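Local coordinates for amino acid ABC transporter, binding protein (Thermus thermophilus, PDB 3VV5) that captures the lysine analogue (S)-2-aminoethyl-L-cysteine (L-thialysine) as the substrate-binding component of an ABC-type amino acid uptake system, at residues Q25-S28 with R34-E37; E62-N67 with Q250-E255; D85-Q90 with G94-V99. All coordinates share one frame; numbering follows the deposited sequence.

Contact 1: residues Q25-S28 with R34-E37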
ATOM      1  N   GLN A  25     -20.477  -6.339   9.711  1.00 33.04           N
ATOM      2  CA  GLN A  25     -20.824  -7.720   9.361  1.00 32.76           C
ATOM      3  C   GLN A  25     -19.955  -8.168   8.181  1.00 31.86           C
ATOM      4  O   GLN A  25     -19.654  -7.365   7.284  1.00 32.26           O
ATOM      5  CB  GLN A  25     -22.307  -7.857   8.987  1.00 33.15           C
ATOM      6  CG  GLN A  25     -22.874  -9.263   9.228  1.00 34.78           C
ATOM      7  CD  GLN A  25     -23.561  -9.862   7.994  1.00 37.40           C
ATOM      8  OE1 GLN A  25     -24.299  -9.178   7.273  1.00 38.24           O
ATOM      9  NE2 GLN A  25     -23.322 -11.156   7.757  1.00 36.55           N
ATOM     10  N   VAL A  26     -19.543  -9.433   8.186  1.00 30.14           N
ATOM     11  CA  VAL A  26     -18.859 -10.015   7.024  1.00 28.41           C
ATOM     12  C   VAL A  26     -19.955 -10.404   6.019  1.00 27.54           C
ATOM     13  O   VAL A  26     -20.804 -11.246   6.316  1.00 27.24           O
ATOM     14  CB  VAL A  26     -17.968 -11.217   7.420  1.00 28.83           C
ATOM     15  CG1 VAL A  26     -17.180 -11.754   6.214  1.00 28.56           C
ATOM     16  CG2 VAL A  26     -17.012 -10.838   8.548  1.00 28.97           C
ATOM     17  N   ARG A  27     -19.963  -9.762   4.853  1.00 25.43           N
ATOM     18  CA  ARG A  27     -21.022  -9.974   3.875  1.00 23.89           C
ATOM     19  C   ARG A  27     -20.510 -10.754   2.668  1.00 22.89           C
ATOM     20  O   ARG A  27     -19.452 -10.459   2.132  1.00 21.53           O
ATOM     21  CB  ARG A  27     -21.621  -8.643   3.404  1.00 23.76           C
ATOM     22  CG  ARG A  27     -22.051  -7.655   4.498  1.00 24.18           C
ATOM     23  CD  ARG A  27     -22.916  -6.525   3.902  1.00 25.59           C
ATOM     24  NE  ARG A  27     -22.125  -5.605   3.086  1.00 25.96           N
ATOM     25  CZ  ARG A  27     -22.615  -4.815   2.131  1.00 26.99           C
ATOM     26  NH1 ARG A  27     -21.799  -4.014   1.455  1.00 26.97           N
ATOM     27  NH2 ARG A  27     -23.912  -4.819   1.838  1.00 26.71           N
ATOM     28  N   SER A  28     -21.281 -11.746   2.233  1.00 22.30           N
ATOM     29  CA  SER A  28     -20.960 -12.483   1.015  1.00 21.02           C
ATOM     30  C   SER A  28     -21.236 -11.603  -0.200  1.00 20.56           C
ATOM     31  O   SER A  28     -21.945 -10.593  -0.099  1.00 19.61           O
ATOM     32  CB  SER A  28     -21.832 -13.728   0.925  1.00 21.26           C
ATOM     33  OG  SER A  28     -23.117 -13.328   0.488  1.00 22.07           O
ATOM     34  N   ARG A  34     -27.070  -7.351  -3.677  1.00 26.72           N
ATOM     35  CA  ARG A  34     -28.441  -6.896  -3.495  1.00 27.75           C
ATOM     36  C   ARG A  34     -28.515  -5.517  -2.822  1.00 27.28           C
ATOM     37  O   ARG A  34     -29.453  -4.757  -3.063  1.00 27.50           O
ATOM     38  CB  ARG A  34     -29.239  -7.933  -2.718  1.00 28.60           C
ATOM     39  CG  ARG A  34     -28.641  -8.327  -1.390  1.00 30.86           C
ATOM     40  CD  ARG A  34     -29.167  -7.482  -0.231  1.00 35.58           C
ATOM     41  NE  ARG A  34     -28.403  -7.688   1.004  1.00 38.32           N
ATOM     42  CZ  ARG A  34     -28.373  -8.832   1.687  1.00 41.45           C
ATOM     43  NH1 ARG A  34     -29.037  -9.904   1.248  1.00 41.75           N
ATOM     44  NH2 ARG A  34     -27.663  -8.915   2.805  1.00 42.50           N
ATOM     45  N   SER A  35     -27.523  -5.194  -1.998  1.00 26.34           N
ATOM     46  CA  SER A  35     -27.500  -3.884  -1.350  1.00 26.05           C
ATOM     47  C   SER A  35     -27.107  -2.815  -2.353  1.00 25.19           C
ATOM     48  O   SER A  35     -27.470  -1.655  -2.191  1.00 25.53           O
ATOM     49  CB  SER A  35     -26.596  -3.865  -0.118  1.00 25.67           C
ATOM     50  OG  SER A  35     -25.229  -3.762  -0.487  1.00 27.46           O
ATOM     51  N   GLY A  36     -26.382  -3.215  -3.402  1.00 24.86           N
ATOM     52  CA  GLY A  36     -25.976  -2.293  -4.462  1.00 23.30           C
ATOM     53  C   GLY A  36     -24.729  -1.491  -4.134  1.00 22.64           C
ATOM     54  O   GLY A  36     -24.229  -0.760  -4.985  1.00 22.45           O
ATOM     55  N   GLU A  37     -24.218  -1.624  -2.912  1.00 22.01           N
ATOM     56  CA  GLU A  37     -22.997  -0.897  -2.505  1.00 21.93           C
ATOM     57  C   GLU A  37     -21.954  -1.818  -1.869  1.00 20.55           C
ATOM     58  O   GLU A  37     -22.300  -2.755  -1.173  1.00 19.94           O
ATOM     59  CB  GLU A  37     -23.319   0.264  -1.554  1.00 23.37           C
ATOM     60  CG  GLU A  37     -24.228  -0.106  -0.369  1.00 27.62           C
ATOM     61  CD  GLU A  37     -23.588   0.133   0.987  1.00 33.99           C
ATOM     62  OE1 GLU A  37     -23.700  -0.779   1.848  1.00 36.45           O
ATOM     63  OE2 GLU A  37     -22.981   1.214   1.200  1.00 35.94           O
TER
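R27 NH1 is held by two oxygens, with a third charge nearby. D97 OD2, from beyond the two segments, gives it a salt bridge, and the backbone carbonyl E37 O accepts a hydrogen bond of 3.0 Å from NH1 at 153°. E37 OE1 is a looser neighbour, 3.8 Å from R27 NH1 and well out of the guanidinium plane, so that it can add attraction of charge but takes no N-H. At the neighbouring nitrogen, R27 NH2 donates to S35 OG over 2.9 Å, the hydroxyl lying close to the guanidinium plane. One edge of the flat group is thus shared between a serine and a main-chain oxygen, which should fix its rotation. S35 OG is in turn bonded to I32 O, one turn back in its helix, and receives a weak bond from E37 N. The arginine reaches across with a bend at chi3 (-71°). Between S35 and E37, G36 leaves the helix with positive phi (83°) and turns the chain into strand 37-42. The arrangement is that of a helix-to-strand turn clasped by an arginine from the loop before the same helix, at the N-terminal entry into the parallel strands of this solute-binding fold.

Contact 2: residues E62-N67 with Q250-E255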
ATOM      1  N   GLU A  62      -4.775   2.799  -6.412  1.00  9.32           N
ATOM      2  CA  GLU A  62      -5.645   1.806  -5.762  1.00  9.48           C
ATOM      3  C   GLU A  62      -7.107   2.200  -5.723  1.00  9.27           C
ATOM      4  O   GLU A  62      -7.980   1.341  -5.762  1.00  8.90           O
ATOM      5  CB  GLU A  62      -5.133   1.457  -4.361  1.00  8.84           C
ATOM      6  CG  GLU A  62      -3.896   0.620  -4.449  1.00 10.19           C
ATOM      7  CD  GLU A  62      -3.312   0.217  -3.103  1.00 12.80           C
ATOM      8  OE1 GLU A  62      -2.946   1.098  -2.302  1.00 13.64           O
ATOM      9  OE2 GLU A  62      -3.157  -0.997  -2.882  1.00 14.80           O
ATOM     10  N   VAL A  63      -7.360   3.499  -5.660  1.00  9.50           N
ATOM     11  CA  VAL A  63      -8.724   4.024  -5.687  1.00 10.44           C
ATOM     12  C   VAL A  63      -9.337   3.865  -7.086  1.00 10.64           C
ATOM     13  O   VAL A  63     -10.483   3.386  -7.217  1.00 10.33           O
ATOM     14  CB  VAL A  63      -8.762   5.474  -5.175  1.00  9.93           C
ATOM     15  CG1 VAL A  63     -10.166   6.087  -5.293  1.00 11.74           C
ATOM     16  CG2 VAL A  63      -8.257   5.548  -3.680  1.00 11.94           C
ATOM     17  N   ASP A  64      -8.571   4.200  -8.128  1.00 11.39           N
ATOM     18  CA  ASP A  64      -9.029   3.952  -9.517  1.00 12.14           C
ATOM     19  C   ASP A  64      -9.296   2.468  -9.769  1.00 12.08           C
ATOM     20  O   ASP A  64     -10.300   2.100 -10.387  1.00 10.93           O
ATOM     21  CB  ASP A  64      -8.022   4.483 -10.530  1.00 11.90           C
ATOM     22  CG  ASP A  64      -8.086   6.000 -10.681  1.00 15.17           C
ATOM     23  OD1 ASP A  64      -9.054   6.609 -10.177  1.00 18.38           O
ATOM     24  OD2 ASP A  64      -7.182   6.575 -11.318  1.00 17.27           O
ATOM     25  N   LEU A  65      -8.407   1.615  -9.275  1.00 12.20           N
ATOM     26  CA  LEU A  65      -8.581   0.167  -9.423  1.00 13.50           C
ATOM     27  C   LEU A  65      -9.799  -0.331  -8.656  1.00 12.80           C
ATOM     28  O   LEU A  65     -10.640  -1.088  -9.195  1.00 11.87           O
ATOM     29  CB  LEU A  65      -7.328  -0.608  -8.945  1.00 13.42           C
ATOM     30  CG  LEU A  65      -6.585  -1.679  -9.764  1.00 18.59           C
ATOM     31  CD1 LEU A  65      -5.984  -2.769  -8.845  1.00 19.52           C
ATOM     32  CD2 LEU A  65      -7.341  -2.343 -10.917  1.00 19.52           C
ATOM     33  N   GLY A  66      -9.895   0.076  -7.389  1.00 12.44           N
ATOM     34  CA  GLY A  66     -11.034  -0.302  -6.554  1.00 11.56           C
ATOM     35  C   GLY A  66     -12.347   0.139  -7.181  1.00 11.76           C
ATOM     36  O   GLY A  66     -13.324  -0.615  -7.172  1.00 11.96           O
ATOM     37  N   ASN A  67     -12.367   1.349  -7.736  1.00 10.93           N
ATOM     38  CA  ASN A  67     -13.569   1.856  -8.426  1.00 11.85           C
ATOM     39  C   ASN A  67     -13.923   1.021  -9.670  1.00 11.55           C
ATOM     40  O   ASN A  67     -15.100   0.701  -9.888  1.00 12.16           O
ATOM     41  CB  ASN A  67     -13.424   3.333  -8.810  1.00 11.96           C
ATOM     42  CG  ASN A  67     -13.621   4.294  -7.635  1.00 14.08           C
ATOM     43  OD1 ASN A  67     -13.194   5.448  -7.702  1.00 19.68           O
ATOM     44  ND2 ASN A  67     -14.287   3.854  -6.597  1.00 14.01           N
ATOM     45  N   GLN A 250      -0.711   2.807 -16.369  1.00 13.82           N
ATOM     46  CA  GLN A 250      -0.078   3.842 -17.192  1.00 15.00           C
ATOM     47  C   GLN A 250      -0.378   5.271 -16.711  1.00 14.53           C
ATOM     48  O   GLN A 250       0.515   6.116 -16.687  1.00 15.20           O
ATOM     49  CB  GLN A 250      -0.477   3.682 -18.668  1.00 15.52           C
ATOM     50  CG  GLN A 250       0.142   2.461 -19.372  1.00 19.02           C
ATOM     51  CD  GLN A 250       1.660   2.524 -19.492  1.00 22.44           C
ATOM     52  OE1 GLN A 250       2.259   3.615 -19.528  1.00 24.22           O
ATOM     53  NE2 GLN A 250       2.293   1.347 -19.586  1.00 20.10           N
ATOM     54  N   LYS A 251      -1.629   5.534 -16.352  1.00 14.33           N
ATOM     55  CA  LYS A 251      -2.054   6.825 -15.789  1.00 14.15           C
ATOM     56  C   LYS A 251      -1.169   7.224 -14.590  1.00 14.19           C
ATOM     57  O   LYS A 251      -0.645   8.332 -14.506  1.00 13.43           O
ATOM     58  CB  LYS A 251      -3.526   6.737 -15.353  1.00 13.60           C
ATOM     59  CG  LYS A 251      -4.128   8.024 -14.724  1.00 15.07           C
ATOM     60  CD  LYS A 251      -5.540   7.773 -14.175  1.00 14.27           C
ATOM     61  CE  LYS A 251      -6.152   9.023 -13.537  1.00 15.61           C
ATOM     62  NZ  LYS A 251      -7.560   8.747 -13.056  1.00 15.41           N
ATOM     63  N   TRP A 252      -1.008   6.293 -13.662  1.00 14.74           N
ATOM     64  CA  TRP A 252      -0.308   6.587 -12.419  1.00 14.57           C
ATOM     65  C   TRP A 252       1.211   6.463 -12.476  1.00 16.21           C
ATOM     66  O   TRP A 252       1.915   7.233 -11.807  1.00 16.66           O
ATOM     67  CB  TRP A 252      -0.907   5.764 -11.266  1.00 13.67           C
ATOM     68  CG  TRP A 252      -2.261   6.292 -10.943  1.00 11.64           C
ATOM     69  CD1 TRP A 252      -3.464   5.789 -11.370  1.00 10.46           C
ATOM     70  CD2 TRP A 252      -2.555   7.496 -10.233  1.00 11.00           C
ATOM     71  NE1 TRP A 252      -4.495   6.586 -10.916  1.00  9.52           N
ATOM     72  CE2 TRP A 252      -3.964   7.636 -10.212  1.00 10.70           C
ATOM     73  CE3 TRP A 252      -1.762   8.464  -9.578  1.00 13.07           C
ATOM     74  CZ2 TRP A 252      -4.603   8.712  -9.580  1.00 12.41           C
ATOM     75  CZ3 TRP A 252      -2.397   9.536  -8.956  1.00 14.55           C
ATOM     76  CH2 TRP A 252      -3.807   9.646  -8.952  1.00 12.37           C
ATOM     77  N   PHE A 253       1.717   5.516 -13.264  1.00 16.80           N
ATOM     78  CA  PHE A 253       3.160   5.174 -13.251  1.00 18.12           C
ATOM     79  C   PHE A 253       3.911   5.298 -14.587  1.00 18.92           C
ATOM     80  O   PHE A 253       5.145   5.316 -14.609  1.00 19.61           O
ATOM     81  CB  PHE A 253       3.326   3.751 -12.705  1.00 17.81           C
ATOM     82  CG  PHE A 253       2.688   3.543 -11.371  1.00 18.16           C
ATOM     83  CD1 PHE A 253       3.215   4.149 -10.230  1.00 18.14           C
ATOM     84  CD2 PHE A 253       1.550   2.736 -11.246  1.00 18.10           C
ATOM     85  CE1 PHE A 253       2.618   3.953  -8.975  1.00 17.33           C
ATOM     86  CE2 PHE A 253       0.954   2.529 -10.004  1.00 16.61           C
ATOM     87  CZ  PHE A 253       1.486   3.150  -8.866  1.00 16.80           C
ATOM     88  N   GLY A 254       3.173   5.371 -15.689  1.00 19.74           N
ATOM     89  CA  GLY A 254       3.760   5.408 -17.037  1.00 19.73           C
ATOM     90  C   GLY A 254       4.373   4.070 -17.426  1.00 20.49           C
ATOM     91  O   GLY A 254       5.169   3.982 -18.366  1.00 19.75           O
ATOM     92  N   GLU A 255       4.006   3.029 -16.678  1.00 20.58           N
ATOM     93  CA  GLU A 255       4.480   1.675 -16.903  1.00 21.19           C
ATOM     94  C   GLU A 255       3.473   0.700 -16.281  1.00 20.60           C
ATOM     95  O   GLU A 255       2.590   1.117 -15.525  1.00 20.26           O
ATOM     96  CB  GLU A 255       5.880   1.485 -16.292  1.00 21.79           C
ATOM     97  CG  GLU A 255       5.940   1.617 -14.754  1.00 25.76           C
ATOM     98  CD  GLU A 255       7.354   1.554 -14.198  1.00 28.87           C
ATOM     99  OE1 GLU A 255       8.023   2.605 -14.126  1.00 30.71           O
ATOM    100  OE2 GLU A 255       7.792   0.451 -13.819  1.00 31.59           O
TER
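Between residues 62-67 and 250-255 the nearest CA atoms, those of D64 and W252, stand 9.6 Å apart, a gap bridged by side chains and not by the backbones. One carboxylate oxygen does the bridging. D64 OD2 accepts from W252 NE1 at 2.7 Å along a nearly straight N-H line (166°), and it lies almost in the plane of the indole, at the ring's edge. The same D64 OD2 forms a salt bridge of 2.8 Å with K251 NZ, which arrives on the syn side, 30° out of the carboxylate plane. The two donors approach from opposite faces of that plane, pinning the oxygen between them. In the family 3 solute-binding fold this ties helix 61-72, from the early part of the chain, to the C-terminal helix 244-253, far along the chain; the contact lies at the surface, the W252 side chain about 13 Å from the bound L-thialysine. K251 reaches D64 fully extended, with CG anti to the backbone N (chi1 180°), and on the way its CG passes over one face of the W252 ring near the rim. The indole also touches P48 and T59, while D64 packs on I248, a turn earlier in helix 244-253. An ammonium and an indole N-H on one oxygen would probably favour the charged carboxylate. Just beyond the tryptophan, the F253 ring meets F61 edge-to-face.

Contact 3: residues D85-Q90 with G94-V99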
ATOM      1  N   ASP A  85      -2.686   0.811  10.317  1.00 14.90           N
ATOM      2  CA  ASP A  85      -2.498  -0.329  11.247  1.00 16.15           C
ATOM      3  C   ASP A  85      -3.805  -0.915  11.791  1.00 16.12           C
ATOM      4  O   ASP A  85      -3.813  -1.973  12.433  1.00 15.80           O
ATOM      5  CB  ASP A  85      -1.533   0.025  12.394  1.00 16.19           C
ATOM      6  CG  ASP A  85      -2.049   1.170  13.307  1.00 17.30           C
ATOM      7  OD1 ASP A  85      -2.979   1.897  12.933  1.00 21.39           O
ATOM      8  OD2 ASP A  85      -1.477   1.361  14.401  1.00 20.04           O
ATOM      9  N   THR A  86      -4.910  -0.235  11.508  1.00 16.06           N
ATOM     10  CA  THR A  86      -6.219  -0.686  11.966  1.00 15.90           C
ATOM     11  C   THR A  86      -6.990  -1.468  10.908  1.00 15.78           C
ATOM     12  O   THR A  86      -8.031  -2.066  11.223  1.00 16.25           O
ATOM     13  CB  THR A  86      -7.143   0.489  12.370  1.00 15.88           C
ATOM     14  OG1 THR A  86      -7.664   1.140  11.192  1.00 17.32           O
ATOM     15  CG2 THR A  86      -6.420   1.498  13.267  1.00 16.83           C
ATOM     16  N   LEU A  87      -6.508  -1.458   9.666  1.00 15.13           N
ATOM     17  CA  LEU A  87      -7.335  -1.884   8.521  1.00 14.92           C
ATOM     18  C   LEU A  87      -7.674  -3.375   8.497  1.00 14.42           C
ATOM     19  O   LEU A  87      -8.821  -3.716   8.305  1.00 13.84           O
ATOM     20  CB  LEU A  87      -6.722  -1.457   7.168  1.00 15.20           C
ATOM     21  CG  LEU A  87      -6.775   0.027   6.788  1.00 15.20           C
ATOM     22  CD1 LEU A  87      -5.919   0.251   5.553  1.00 13.82           C
ATOM     23  CD2 LEU A  87      -8.223   0.518   6.554  1.00 12.68           C
ATOM     24  N   LEU A  88      -6.691  -4.253   8.689  1.00 14.41           N
ATOM     25  CA  LEU A  88      -6.977  -5.690   8.632  1.00 14.46           C
ATOM     26  C   LEU A  88      -7.880  -6.130   9.789  1.00 14.98           C
ATOM     27  O   LEU A  88      -8.797  -6.934   9.601  1.00 14.70           O
ATOM     28  CB  LEU A  88      -5.698  -6.525   8.565  1.00 14.36           C
ATOM     29  CG  LEU A  88      -4.801  -6.251   7.343  1.00 14.10           C
ATOM     30  CD1 LEU A  88      -3.618  -7.212   7.339  1.00 16.43           C
ATOM     31  CD2 LEU A  88      -5.602  -6.303   6.021  1.00 11.30           C
ATOM     32  N   ILE A  89      -7.641  -5.568  10.969  1.00 15.27           N
ATOM     33  CA  ILE A  89      -8.487  -5.850  12.131  1.00 16.33           C
ATOM     34  C   ILE A  89      -9.927  -5.417  11.885  1.00 16.20           C
ATOM     35  O   ILE A  89     -10.856  -6.204  12.078  1.00 16.58           O
ATOM     36  CB  ILE A  89      -7.888  -5.252  13.429  1.00 16.24           C
ATOM     37  CG1 ILE A  89      -6.573  -5.988  13.717  1.00 18.11           C
ATOM     38  CG2 ILE A  89      -8.861  -5.407  14.610  1.00 16.79           C
ATOM     39  CD1 ILE A  89      -5.710  -5.376  14.801  1.00 20.46           C
ATOM     40  N   GLN A  90     -10.123  -4.189  11.418  1.00 15.86           N
ATOM     41  CA  GLN A  90     -11.476  -3.713  11.172  1.00 16.73           C
ATOM     42  C   GLN A  90     -12.187  -4.473  10.041  1.00 16.11           C
ATOM     43  O   GLN A  90     -13.402  -4.594  10.066  1.00 15.68           O
ATOM     44  CB  GLN A  90     -11.522  -2.207  10.914  1.00 16.37           C
ATOM     45  CG  GLN A  90     -11.205  -1.372  12.171  1.00 20.39           C
ATOM     46  CD  GLN A  90     -12.088  -0.126  12.312  1.00 23.42           C
ATOM     47  OE1 GLN A  90     -12.398   0.304  13.420  1.00 30.84           O
ATOM     48  NE2 GLN A  90     -12.497   0.438  11.205  1.00 26.15           N
ATOM     49  N   GLY A  94     -15.808  -6.638  10.103  1.00 19.52           N
ATOM     50  CA  GLY A  94     -16.895  -6.384   9.166  1.00 19.31           C
ATOM     51  C   GLY A  94     -17.222  -4.919   8.914  1.00 18.93           C
ATOM     52  O   GLY A  94     -18.274  -4.609   8.383  1.00 18.72           O
ATOM     53  N   ARG A  95     -16.320  -4.021   9.303  1.00 19.64           N
ATOM     54  CA  ARG A  95     -16.475  -2.574   9.069  1.00 19.89           C
ATOM     55  C   ARG A  95     -16.482  -2.241   7.570  1.00 19.28           C
ATOM     56  O   ARG A  95     -17.195  -1.336   7.122  1.00 19.69           O
ATOM     57  CB  ARG A  95     -15.380  -1.785   9.824  1.00 20.44           C
ATOM     58  CG  ARG A  95     -15.337  -0.267   9.528  1.00 24.28           C
ATOM     59  CD  ARG A  95     -16.353   0.511  10.338  1.00 28.81           C
ATOM     60  NE  ARG A  95     -16.413   1.951  10.036  1.00 30.25           N
ATOM     61  CZ  ARG A  95     -15.610   2.882  10.555  1.00 31.28           C
ATOM     62  NH1 ARG A  95     -14.632   2.546  11.381  1.00 32.02           N
ATOM     63  NH2 ARG A  95     -15.776   4.161  10.231  1.00 30.16           N
ATOM     64  N   PHE A  96     -15.690  -2.972   6.795  1.00 18.88           N
ATOM     65  CA  PHE A  96     -15.710  -2.839   5.338  1.00 18.15           C
ATOM     66  C   PHE A  96     -15.762  -4.244   4.745  1.00 17.32           C
ATOM     67  O   PHE A  96     -15.469  -5.227   5.440  1.00 17.70           O
ATOM     68  CB  PHE A  96     -14.473  -2.114   4.772  1.00 19.24           C
ATOM     69  CG  PHE A  96     -13.520  -1.544   5.803  1.00 18.36           C
ATOM     70  CD1 PHE A  96     -13.665  -0.246   6.266  1.00 20.59           C
ATOM     71  CD2 PHE A  96     -12.424  -2.284   6.238  1.00 20.23           C
ATOM     72  CE1 PHE A  96     -12.750   0.304   7.178  1.00 19.63           C
ATOM     73  CE2 PHE A  96     -11.512  -1.743   7.154  1.00 18.74           C
ATOM     74  CZ  PHE A  96     -11.677  -0.458   7.624  1.00 18.39           C
ATOM     75  N   ASP A  97     -16.106  -4.343   3.465  1.00 16.08           N
ATOM     76  CA  ASP A  97     -16.182  -5.641   2.783  1.00 15.68           C
ATOM     77  C   ASP A  97     -14.827  -6.103   2.264  1.00 14.62           C
ATOM     78  O   ASP A  97     -14.496  -7.300   2.310  1.00 14.63           O
ATOM     79  CB  ASP A  97     -17.195  -5.576   1.637  1.00 15.65           C
ATOM     80  CG  ASP A  97     -18.557  -5.188   2.112  1.00 18.24           C
ATOM     81  OD1 ASP A  97     -19.056  -5.853   3.050  1.00 18.66           O
ATOM     82  OD2 ASP A  97     -19.124  -4.215   1.574  1.00 18.15           O
ATOM     83  N   PHE A  98     -14.037  -5.152   1.774  1.00 13.76           N
ATOM     84  CA  PHE A  98     -12.648  -5.426   1.440  1.00 12.61           C
ATOM     85  C   PHE A  98     -11.760  -4.215   1.660  1.00 12.48           C
ATOM     86  O   PHE A  98     -12.239  -3.083   1.810  1.00 11.90           O
ATOM     87  CB  PHE A  98     -12.457  -6.042   0.035  1.00 12.02           C
ATOM     88  CG  PHE A  98     -12.498  -5.056  -1.135  1.00 11.76           C
ATOM     89  CD1 PHE A  98     -11.308  -4.603  -1.727  1.00 11.27           C
ATOM     90  CD2 PHE A  98     -13.720  -4.675  -1.708  1.00 11.73           C
ATOM     91  CE1 PHE A  98     -11.336  -3.722  -2.841  1.00 10.31           C
ATOM     92  CE2 PHE A  98     -13.778  -3.814  -2.851  1.00 11.35           C
ATOM     93  CZ  PHE A  98     -12.586  -3.334  -3.410  1.00 11.49           C
ATOM     94  N   VAL A  99     -10.466  -4.485   1.662  1.00 11.85           N
ATOM     95  CA  VAL A  99      -9.471  -3.451   1.868  1.00 12.18           C
ATOM     96  C   VAL A  99      -8.521  -3.446   0.664  1.00 11.92           C
ATOM     97  O   VAL A  99      -8.075  -4.510   0.205  1.00 11.34           O
ATOM     98  CB  VAL A  99      -8.681  -3.708   3.182  1.00 12.12           C
ATOM     99  CG1 VAL A  99      -7.439  -2.794   3.297  1.00 12.66           C
ATOM    100  CG2 VAL A  99      -9.578  -3.516   4.397  1.00 13.27           C
TER
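Q90 has more of its surface buried here than any other residue, and it meets the returning chain with backbone and side chain alike. Q90 O accepts a hydrogen bond of 3.1 Å from R95 N (155°), as the chain comes off the end of helix 87-92. Further out, the Q90 and R95 side chains run side by side and point the same way, their amide and guanidinium planes 64° apart. R95 is bent at chi2, which carries its guanidinium alongside the glutamine amide.

The F96 ring lies against the helix, with R95 CB over the centre of one face. Q90 CB approaches F96 CZ at 3.7 Å, while L87 O lies at the ring's edge, near its plane, 3.5 Å from F96 CE2. L87 supplies the apolar half of the contact. Its CD2 branch comes within 3.7 Å of F96 CZ, crossing the phenyl group at about a right angle. The other branch, CD1, turns to V99, where it stands 4.1 Å from V99 CG1. With CG anti to its carbonyl carbon (chi1 -73°), L87 can thus divide its two methyls between the aromatic ring and V99 in strand 98-100. Its side chain also touches A101 and H103, both lining the ligand pocket, and lies about 6 Å from the bound L-thialysine.

G94, with positive phi, ends the helix in a Schellman motif, and the chain then folds back beneath it into strand 98-100. This is the second half of a beta-alpha-beta crossover from strand 76-81 to strand 98-100, with the parallel strand 37-42 between them, and it leads directly into the amino acid pocket.

In the fold
Of the three, contact 3 is the buried one, contact 1 is partly buried at the periphery, and contact 2 lies on the surface. Contact 1 closes a loop over the end of helix 29-35 at the start of strand 37-42; contact 3 packs helix 87-92 on the chain leading into strand 98-100. The two touch through R27 and D97 and through a probable backbone bond from Q25 to G94. Contact 2 instead ties two helices distant in sequence, and its nearest atoms are about 10 Å from contact 1 and about 5 Å from contact 3. Chemistry follows place: charged and polar groups carry contacts 1 and 2, whereas contact 3, nearest the ligand, adds apolar packing of L87, F96 and V99 to a backbone cap.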